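Local coordinates for heme-binding protein A (Haemophilus parasuis 29755, PDB 3TPA) that probably binds glutathione as the periplasmic solute-binding protein of an ABC-type import system, at residues A313-P318 / L322-H327. The protein carries 1 engineered substitution. Numbering follows the deposited sequence.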
loop_
_atom_site.group_PDB
_atom_site.type_symbol
_atom_site.label_atom_id
_atom_site.label_comp_id
_atom_site.label_asym_id
_atom_site.label_seq_id
_atom_site.Cartn_x
_atom_site.Cartn_y
_atom_site.Cartn_z
ATOM N N ALA A 313 15.317 -8.848 -2.410
ATOM C CA ALA A 313 14.388 -8.904 -3.559
ATOM C C ALA A 313 15.024 -9.599 -4.764
ATOM O O ALA A 313 16.173 -9.323 -5.120
ATOM C CB ALA A 313 13.938 -7.509 -3.953
ATOM N N THR A 314 14.274 -10.501 -5.394
ATOM C CA THR A 314 14.711 -11.099 -6.659
ATOM C C THR A 314 13.906 -10.542 -7.819
ATOM O O THR A 314 14.424 -10.389 -8.930
ATOM C CB THR A 314 14.573 -12.619 -6.639
ATOM O OG1 THR A 314 13.209 -12.971 -6.388
ATOM C CG2 THR A 314 15.446 -13.210 -5.526
ATOM N N ASN A 315 12.634 -10.257 -7.545
ATOM C CA ASN A 315 11.701 -9.631 -8.484
ATOM C C ASN A 315 11.442 -8.193 -8.055
ATOM O O ASN A 315 11.739 -7.818 -6.902
ATOM C CB ASN A 315 10.351 -10.353 -8.434
ATOM C CG ASN A 315 10.359 -11.695 -9.164
ATOM O OD1 ASN A 315 9.584 -11.920 -10.091
ATOM N ND2 ASN A 315 11.226 -12.598 -8.720
ATOM N N PRO A 316 10.842 -7.388 -8.944
ATOM C CA PRO A 316 10.481 -6.021 -8.529
ATOM C C PRO A 316 9.267 -5.947 -7.585
ATOM O O PRO A 316 8.895 -4.846 -7.186
ATOM C CB PRO A 316 10.152 -5.333 -9.857
ATOM C CG PRO A 316 9.753 -6.447 -10.759
ATOM C CD PRO A 316 10.594 -7.612 -10.380
ATOM N N PHE A 317 8.658 -7.091 -7.274
ATOM C CA PHE A 317 7.604 -7.180 -6.281
ATOM C C PHE A 317 7.710 -8.517 -5.553
ATOM O O PHE A 317 8.231 -9.472 -6.111
ATOM C CB PHE A 317 6.209 -6.989 -6.896
ATOM C CG PHE A 317 6.042 -7.596 -8.267
ATOM C CD1 PHE A 317 6.071 -8.966 -8.449
ATOM C CD2 PHE A 317 5.832 -6.787 -9.372
ATOM C CE1 PHE A 317 5.897 -9.518 -9.718
ATOM C CE2 PHE A 317 5.660 -7.334 -10.637
ATOM C CZ PHE A 317 5.698 -8.701 -10.809
ATOM N N PRO A 318 7.239 -8.585 -4.296
ATOM C CA PRO A 318 7.350 -9.835 -3.525
ATOM C C PRO A 318 6.431 -10.938 -4.052
ATOM O O PRO A 318 5.559 -10.688 -4.892
ATOM C CB PRO A 318 6.926 -9.415 -2.109
ATOM C CG PRO A 318 5.994 -8.278 -2.338
ATOM C CD PRO A 318 6.570 -7.526 -3.527
ATOM N N LEU A 322 0.790 -10.974 -8.048
ATOM C CA LEU A 322 0.550 -11.693 -9.299
ATOM C C LEU A 322 1.694 -11.475 -10.289
ATOM O O LEU A 322 2.131 -10.345 -10.487
ATOM C CB LEU A 322 -0.763 -11.225 -9.939
ATOM C CG LEU A 322 -1.123 -11.994 -11.218
ATOM C CD1 LEU A 322 -1.512 -13.424 -10.864
ATOM C CD2 LEU A 322 -2.235 -11.316 -11.987
ATOM N N GLY A 323 2.167 -12.548 -10.917
ATOM C CA GLY A 323 3.257 -12.455 -11.871
ATOM C C GLY A 323 4.651 -12.745 -11.318
ATOM O O GLY A 323 5.617 -12.829 -12.073
ATOM N N TYR A 324 4.765 -12.885 -10.000
ATOM C CA TYR A 324 6.043 -13.209 -9.371
ATOM C C TYR A 324 6.692 -14.386 -10.078
ATOM O O TYR A 324 6.003 -15.340 -10.438
ATOM C CB TYR A 324 5.842 -13.565 -7.891
ATOM C CG TYR A 324 7.141 -13.900 -7.190
ATOM C CD1 TYR A 324 7.954 -12.894 -6.679
ATOM C CD2 TYR A 324 7.559 -15.215 -7.049
ATOM C CE1 TYR A 324 9.144 -13.187 -6.041
ATOM C CE2 TYR A 324 8.757 -15.521 -6.407
ATOM C CZ TYR A 324 9.538 -14.501 -5.906
ATOM O OH TYR A 324 10.725 -14.798 -5.272
ATOM N N ASN A 325 8.013 -14.327 -10.261
ATOM C CA ASN A 325 8.739 -15.385 -10.972
ATOM C C ASN A 325 9.873 -15.966 -10.142
ATOM O O ASN A 325 10.936 -15.365 -10.036
ATOM C CB ASN A 325 9.288 -14.881 -12.314
ATOM C CG ASN A 325 10.071 -15.941 -13.066
ATOM O OD1 ASN A 325 10.111 -17.107 -12.669
ATOM N ND2 ASN A 325 10.692 -15.539 -14.170
ATOM N N PRO A 326 9.657 -17.163 -9.576
ATOM C CA PRO A 326 10.643 -17.751 -8.656
ATOM C C PRO A 326 11.978 -18.117 -9.325
ATOM O O PRO A 326 12.935 -18.425 -8.623
ATOM C CB PRO A 326 9.935 -19.007 -8.132
ATOM C CG PRO A 326 8.922 -19.339 -9.178
ATOM C CD PRO A 326 8.493 -18.041 -9.792
ATOM N N HIS A 327 12.056 -18.067 -10.647
ATOM C CA HIS A 327 13.289 -18.457 -11.324
ATOM C C HIS A 327 13.809 -17.357 -12.250
ATOM O O HIS A 327 14.577 -17.615 -13.178
ATOM C CB HIS A 327 13.093 -19.777 -12.084
ATOM C CG HIS A 327 11.863 -19.807 -12.935
ATOM N ND1 HIS A 327 11.836 -19.299 -14.217
ATOM C CD2 HIS A 327 10.617 -20.278 -12.686
ATOM C CE1 HIS A 327 10.623 -19.453 -14.724
ATOM N NE2 HIS A 327 9.862 -20.040 -13.816
HETATM O O HOH W 1 13.015 -15.451 -7.583
HETATM O O HOH W 2 8.177 -11.727 -12.637
#
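The long loop between strand 310-312 and helix 335-344 folds back on itself where the side chain of N315 pairs with the backbone of N325. OD1 of N315 accepts from N325 N at 2.9 Å, the donor standing well above the carbonyl plane. ND2 of N315 gives one hydrogen to N325 O at 3.1 Å, nearly straight at 169°, and the other to T314 OG1; both acceptors lie in the amide plane, which fixes the amide's rotation. The amide also stacks on the Y324 ring, their planes 24° apart, with N315 ND2 3.4 Å from Y324 CE1. In this family 5 extracellular solute-binding protein the loop leaves an outermost strand of a six-stranded mixed sheet and runs past helix 458-475, whose Q466 bonds to Y324 O. Y324 CG, anti to the backbone N (chi1 -180°), carries the ring against the N315 amide, with Y324 OH 3.3 Å from T314 OG1; F317 O meets the ring edge in plane, 3.5 Å from Y324 CD1. The F317 ring turns its own edge to the Y324 backbone, F317 CE1 lying 3.6 Å from Y324 N, and packs edge-to-face with F422. One water donates to both N315 OD1 and G323 O; another bridges T314 OG1 and N325 O.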